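Local atomic coordinates of Rab GDP dissociation inhibitor alpha (Naegleria fowleri, PDB entry 6C87), a protein that probably binds GDP-loaded prenylated Rab GTPases, slows their release of nucleotide and extracts them from membranes, as GDP dissociation inhibitors do. Residues I85-I98 / Y415-V429. Residues are numbered along the deposited sequence; the frame is centred on the assembly and turned at random.
Sequences IPKFLMANGKLVKI and YDATTHFESCAVDIV
The ring of F421 is held between K87 and L95: K87 CB sits over one face, 3.5 Å from the ring centroid, and L95 CD2 over the opposite face, both as CH-pi contacts displaced toward the rim. C424 CB of the same segment lies at the ring edge, in its plane, while L89 CG approaches obliquely, 3.9 Å from F421 CD2. In L95, CG anti to the backbone N (chi1 179°) together with the second torsion carries CD2 over the ring; separately, L95 CB rests against A425 CB.

Beyond CB the K87 chain runs extended past the F421 ring, CD still touching it, and then bends at chi4 (-82°) to bring the ammonium among the oxygens of D416 and T418. NZ makes a salt bridge to D416 OD1 (2.9 Å) and donates to T418 O (2.8 Å), to D416 O and to a water that also joins H420 O and C424 N. Two hydroxyl bonds, from T418 OG1 to OD1 and from S423 OG to OD2, help to hold the carboxylate of D416 toward the buried lysine, whose charge is probably well compensated.

The backbones meet at a single beta bridge between F88 and H420, and F88 N donates to T419 O (2.8 Å). Farther along, I98 CD1 packs against V429 CG2 (3.8 Å) and also meets A425 and I428, where helices 94-98 and 422-429 cross at 49° with axes 9.1 Å apart.

This buried contact near the middle of the chain lies between helix 22-33, which packs on I98, F421 and I428, and the mixed sheet, whose strand 343-349 touches P86, F88, T418 and T419 and whose strand 234-237 pairs with L89 through the backbone of V235.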
loop_
_atom_site.group_PDB
_atom_site.type_symbol
_atom_site.label_atom_id
_atom_site.label_comp_id
_atom_site.label_asym_id
_atom_site.label_seq_id
_atom_site.Cartn_x
_atom_site.Cartn_y
_atom_site.Cartn_z
ATOM N N ILE A 85 -2.121 35.275 -5.086
ATOM C CA ILE A 85 -2.177 34.344 -3.961
ATOM C C ILE A 85 -0.847 33.602 -3.873
ATOM O O ILE A 85 -0.731 32.458 -4.336
ATOM C CB ILE A 85 -3.371 33.387 -4.087
ATOM C CG1 ILE A 85 -4.672 34.189 -4.235
ATOM C CG2 ILE A 85 -3.432 32.477 -2.868
ATOM C CD1 ILE A 85 -5.944 33.350 -4.357
ATOM N N PRO A 86 0.181 34.211 -3.294
ATOM C CA PRO A 86 1.503 33.578 -3.279
ATOM C C PRO A 86 1.646 32.559 -2.157
ATOM O O PRO A 86 1.218 32.784 -1.020
ATOM C CB PRO A 86 2.443 34.764 -3.056
ATOM C CG PRO A 86 1.620 35.684 -2.201
ATOM C CD PRO A 86 0.205 35.555 -2.693
ATOM N N LYS A 87 2.276 31.430 -2.486
ATOM C CA LYS A 87 2.559 30.383 -1.513
ATOM C C LYS A 87 3.914 29.766 -1.828
ATOM O O LYS A 87 4.287 29.616 -2.996
ATOM C CB LYS A 87 1.476 29.287 -1.506
ATOM C CG LYS A 87 0.086 29.736 -1.058
ATOM C CD LYS A 87 -0.958 28.653 -1.371
ATOM C CE LYS A 87 -2.365 29.034 -0.895
ATOM N NZ LYS A 87 -2.598 28.751 0.556
ATOM N N PHE A 88 4.649 29.420 -0.784
ATOM C CA PHE A 88 5.919 28.735 -0.941
ATOM C C PHE A 88 5.702 27.225 -0.953
ATOM O O PHE A 88 4.705 26.711 -0.436
ATOM C CB PHE A 88 6.873 29.112 0.194
ATOM C CG PHE A 88 7.384 30.520 0.121
ATOM C CD1 PHE A 88 7.658 31.112 -1.103
ATOM C CD2 PHE A 88 7.588 31.253 1.275
ATOM C CE1 PHE A 88 8.138 32.405 -1.167
ATOM C CE2 PHE A 88 8.066 32.548 1.216
ATOM C CZ PHE A 88 8.347 33.123 -0.001
ATOM N N LEU A 89 6.647 26.511 -1.553
ATOM C CA LEU A 89 6.616 25.057 -1.537
ATOM C C LEU A 89 7.628 24.553 -0.515
ATOM O O LEU A 89 8.805 24.931 -0.556
ATOM C CB LEU A 89 6.927 24.471 -2.915
ATOM C CG LEU A 89 5.973 24.744 -4.083
ATOM C CD1 LEU A 89 6.330 26.044 -4.828
ATOM C CD2 LEU A 89 5.928 23.551 -5.025
ATOM N N MET A 90 7.168 23.698 0.395
ATOM C CA MET A 90 8.086 22.936 1.232
ATOM C C MET A 90 8.885 22.004 0.328
ATOM O O MET A 90 8.309 21.251 -0.464
ATOM C CB MET A 90 7.310 22.165 2.299
ATOM C CG MET A 90 8.102 21.110 3.054
ATOM S SD MET A 90 9.409 21.766 4.115
ATOM C CE MET A 90 8.484 22.845 5.209
ATOM N N ALA A 91 10.214 22.050 0.471
ATOM C CA ALA A 91 11.129 21.538 -0.548
ATOM C C ALA A 91 10.873 20.090 -0.958
ATOM O O ALA A 91 11.046 19.743 -2.133
ATOM C CB ALA A 91 12.567 21.693 -0.065
ATOM N N ASN A 92 10.467 19.224 -0.032
ATOM C CA ASN A 92 10.177 17.849 -0.451
ATOM C C ASN A 92 8.792 17.410 0.011
ATOM O O ASN A 92 8.580 16.235 0.330
ATOM C CB ASN A 92 11.247 16.876 0.047
ATOM C CG ASN A 92 12.419 16.747 -0.916
ATOM O OD1 ASN A 92 12.236 16.495 -2.108
ATOM N ND2 ASN A 92 13.631 16.929 -0.404
ATOM N N GLY A 93 7.854 18.356 0.068
ATOM C CA GLY A 93 6.515 18.120 0.553
ATOM C C GLY A 93 5.614 17.516 -0.500
ATOM O O GLY A 93 6.050 17.066 -1.561
ATOM N N LYS A 94 4.316 17.508 -0.186
ATOM C CA LYS A 94 3.353 16.807 -1.029
ATOM C C LYS A 94 3.261 17.430 -2.415
ATOM O O LYS A 94 3.277 16.718 -3.425
ATOM C CB LYS A 94 1.976 16.784 -0.369
ATOM C CG LYS A 94 1.825 15.760 0.737
ATOM C CD LYS A 94 0.408 15.783 1.287
ATOM C CE LYS A 94 0.146 14.594 2.187
ATOM N NZ LYS A 94 -1.017 14.841 3.078
ATOM N N LEU A 95 3.177 18.759 -2.492
ATOM C CA LEU A 95 2.979 19.381 -3.796
ATOM C C LEU A 95 4.171 19.138 -4.711
ATOM O O LEU A 95 4.000 18.831 -5.898
ATOM C CB LEU A 95 2.701 20.874 -3.648
ATOM C CG LEU A 95 2.505 21.545 -5.009
ATOM C CD1 LEU A 95 1.366 20.881 -5.749
ATOM C CD2 LEU A 95 2.227 23.025 -4.848
ATOM N N VAL A 96 5.385 19.260 -4.176
ATOM C CA VAL A 96 6.574 18.981 -4.975
ATOM C C VAL A 96 6.530 17.553 -5.513
ATOM O O VAL A 96 6.925 17.288 -6.657
ATOM C CB VAL A 96 7.845 19.242 -4.143
ATOM C CG1 VAL A 96 9.067 18.655 -4.825
ATOM C CG2 VAL A 96 8.028 20.736 -3.912
ATOM N N LYS A 97 6.061 16.606 -4.694
ATOM C CA LYS A 97 5.984 15.221 -5.150
ATOM C C LYS A 97 4.898 15.036 -6.206
ATOM O O LYS A 97 5.100 14.312 -7.188
ATOM C CB LYS A 97 5.762 14.281 -3.962
ATOM C CG LYS A 97 7.018 14.090 -3.119
ATOM C CD LYS A 97 6.821 13.126 -1.961
ATOM C CE LYS A 97 8.115 12.973 -1.178
ATOM N NZ LYS A 97 8.050 11.876 -0.179
ATOM N N ILE A 98 3.752 15.703 -6.041
ATOM C CA ILE A 98 2.697 15.605 -7.045
ATOM C C ILE A 98 3.151 16.229 -8.358
ATOM O O ILE A 98 2.916 15.673 -9.438
ATOM C CB ILE A 98 1.411 16.271 -6.535
ATOM C CG1 ILE A 98 0.963 15.653 -5.215
ATOM C CG2 ILE A 98 0.303 16.102 -7.555
ATOM C CD1 ILE A 98 -0.231 16.375 -4.596
ATOM N N TYR A 415 -8.392 28.935 -1.970
ATOM C CA TYR A 415 -7.087 28.892 -1.332
ATOM C C TYR A 415 -7.149 29.624 0.005
ATOM O O TYR A 415 -7.650 30.751 0.088
ATOM C CB TYR A 415 -6.027 29.491 -2.253
ATOM C CG TYR A 415 -5.923 28.717 -3.540
ATOM C CD1 TYR A 415 -5.358 27.452 -3.558
ATOM C CD2 TYR A 415 -6.408 29.239 -4.731
ATOM C CE1 TYR A 415 -5.273 26.723 -4.730
ATOM C CE2 TYR A 415 -6.321 28.523 -5.910
ATOM C CZ TYR A 415 -5.757 27.260 -5.907
ATOM O OH TYR A 415 -5.670 26.528 -7.079
ATOM N N ASP A 416 -6.648 28.973 1.053
ATOM C CA ASP A 416 -6.645 29.570 2.377
ATOM C C ASP A 416 -5.502 30.574 2.485
ATOM O O ASP A 416 -4.719 30.775 1.547
ATOM C CB ASP A 416 -6.590 28.479 3.452
ATOM C CG ASP A 416 -5.296 27.653 3.426
ATOM O OD1 ASP A 416 -4.255 28.112 2.908
ATOM O OD2 ASP A 416 -5.334 26.502 3.913
ATOM N N ALA A 417 -5.405 31.206 3.659
ATOM C CA ALA A 417 -4.482 32.318 3.858
ATOM C C ALA A 417 -3.022 31.886 3.966
ATOM O O ALA A 417 -2.134 32.729 3.796
ATOM C CB ALA A 417 -4.871 33.095 5.115
ATOM N N THR A 418 -2.749 30.612 4.235
ATOM C CA THR A 418 -1.374 30.173 4.429
ATOM C C THR A 418 -0.521 30.489 3.206
ATOM O O THR A 418 -0.991 30.469 2.062
ATOM C CB THR A 418 -1.315 28.669 4.721
ATOM O OG1 THR A 418 -1.664 27.925 3.542
ATOM C CG2 THR A 418 -2.281 28.309 5.846
ATOM N N THR A 419 0.755 30.776 3.465
ATOM C CA THR A 419 1.743 31.031 2.426
ATOM C C THR A 419 2.618 29.806 2.162
ATOM O O THR A 419 3.789 29.940 1.791
ATOM C CB THR A 419 2.605 32.239 2.797
ATOM O OG1 THR A 419 3.035 32.122 4.160
ATOM C CG2 THR A 419 1.810 33.514 2.650
ATOM N N HIS A 420 2.075 28.610 2.370
ATOM C CA HIS A 420 2.693 27.374 1.914
ATOM C C HIS A 420 1.590 26.488 1.346
ATOM O O HIS A 420 0.399 26.750 1.539
ATOM C CB HIS A 420 3.495 26.685 3.030
ATOM C CG HIS A 420 2.810 26.667 4.359
ATOM N ND1 HIS A 420 1.833 25.749 4.680
ATOM C CD2 HIS A 420 2.967 27.448 5.455
ATOM C CE1 HIS A 420 1.422 25.962 5.918
ATOM N NE2 HIS A 420 2.092 26.989 6.410
ATOM N N PHE A 421 1.985 25.439 0.622
ATOM C CA PHE A 421 1.057 24.756 -0.276
ATOM C C PHE A 421 0.458 23.461 0.262
ATOM O O PHE A 421 -0.269 22.799 -0.486
ATOM C CB PHE A 421 1.748 24.464 -1.614
ATOM C CG PHE A 421 1.511 25.512 -2.668
ATOM C CD1 PHE A 421 0.250 25.678 -3.233
ATOM C CD2 PHE A 421 2.547 26.320 -3.110
ATOM C CE1 PHE A 421 0.024 26.639 -4.219
ATOM C CE2 PHE A 421 2.333 27.280 -4.103
ATOM C CZ PHE A 421 1.064 27.443 -4.653
ATOM N N GLU A 422 0.716 23.087 1.521
ATOM C CA GLU A 422 0.269 21.779 2.014
ATOM C C GLU A 422 -1.247 21.608 1.909
ATOM O O GLU A 422 -1.739 20.564 1.464
ATOM C CB GLU A 422 0.698 21.567 3.459
ATOM C CG GLU A 422 0.694 20.109 3.831
ATOM C CD GLU A 422 0.851 19.887 5.311
ATOM O OE1 GLU A 422 0.774 18.717 5.741
ATOM O OE2 GLU A 422 1.038 20.882 6.040
ATOM N N SER A 423 -2.008 22.611 2.342
ATOM C CA SER A 423 -3.458 22.463 2.311
ATOM C C SER A 423 -3.972 22.404 0.874
ATOM O O SER A 423 -4.951 21.700 0.589
ATOM C CB SER A 423 -4.110 23.589 3.121
ATOM O OG SER A 423 -3.971 24.844 2.490
ATOM N N CYS A 424 -3.319 23.114 -0.048
ATOM C CA CYS A 424 -3.664 22.958 -1.456
ATOM C C CYS A 424 -3.358 21.544 -1.953
ATOM O O CYS A 424 -4.163 20.945 -2.678
ATOM C CB CYS A 424 -2.922 24.008 -2.285
ATOM S SG CYS A 424 -2.826 23.642 -4.041
ATOM N N ALA A 425 -2.209 20.982 -1.554
ATOM C CA ALA A 425 -1.859 19.619 -1.959
ATOM C C ALA A 425 -2.821 18.593 -1.371
ATOM O O ALA A 425 -3.192 17.622 -2.048
ATOM C CB ALA A 425 -0.421 19.295 -1.551
ATOM N N VAL A 426 -3.229 18.783 -0.111
ATOM C CA VAL A 426 -4.216 17.893 0.496
ATOM C C VAL A 426 -5.526 17.942 -0.288
ATOM O O VAL A 426 -6.187 16.914 -0.487
ATOM C CB VAL A 426 -4.411 18.248 1.987
ATOM C CG1 VAL A 426 -5.630 17.565 2.562
ATOM C CG2 VAL A 426 -3.178 17.852 2.792
ATOM N N ASP A 427 -5.916 19.133 -0.760
ATOM C CA ASP A 427 -7.124 19.241 -1.576
ATOM C C ASP A 427 -6.973 18.510 -2.910
ATOM O O ASP A 427 -7.911 17.841 -3.360
ATOM C CB ASP A 427 -7.478 20.710 -1.814
ATOM C CG ASP A 427 -8.890 20.890 -2.347
ATOM O OD1 ASP A 427 -9.745 20.030 -2.050
ATOM O OD2 ASP A 427 -9.148 21.889 -3.055
ATOM N N ILE A 428 -5.804 18.618 -3.553
ATOM C CA ILE A 428 -5.586 17.929 -4.828
ATOM C C ILE A 428 -5.689 16.421 -4.646
ATOM O O ILE A 428 -6.375 15.730 -5.409
ATOM C CB ILE A 428 -4.222 18.313 -5.427
ATOM C CG1 ILE A 428 -4.240 19.748 -5.957
ATOM C CG2 ILE A 428 -3.833 17.323 -6.505
ATOM C CD1 ILE A 428 -2.854 20.300 -6.237
ATOM N N VAL A 429 -4.998 15.891 -3.628
ATOM C CA VAL A 429 -5.024 14.455 -3.360
ATOM C C VAL A 429 -6.441 13.992 -3.082
ATOM O O VAL A 429 -6.879 12.945 -3.578
ATOM C CB VAL A 429 -4.101 14.111 -2.179
ATOM C CG1 VAL A 429 -4.339 12.665 -1.747
ATOM C CG2 VAL A 429 -2.648 14.340 -2.560
HETATM O O HOH W 1 -2.102 25.830 0.566
HETATM O O HOH W 2 4.351 23.136 0.824
#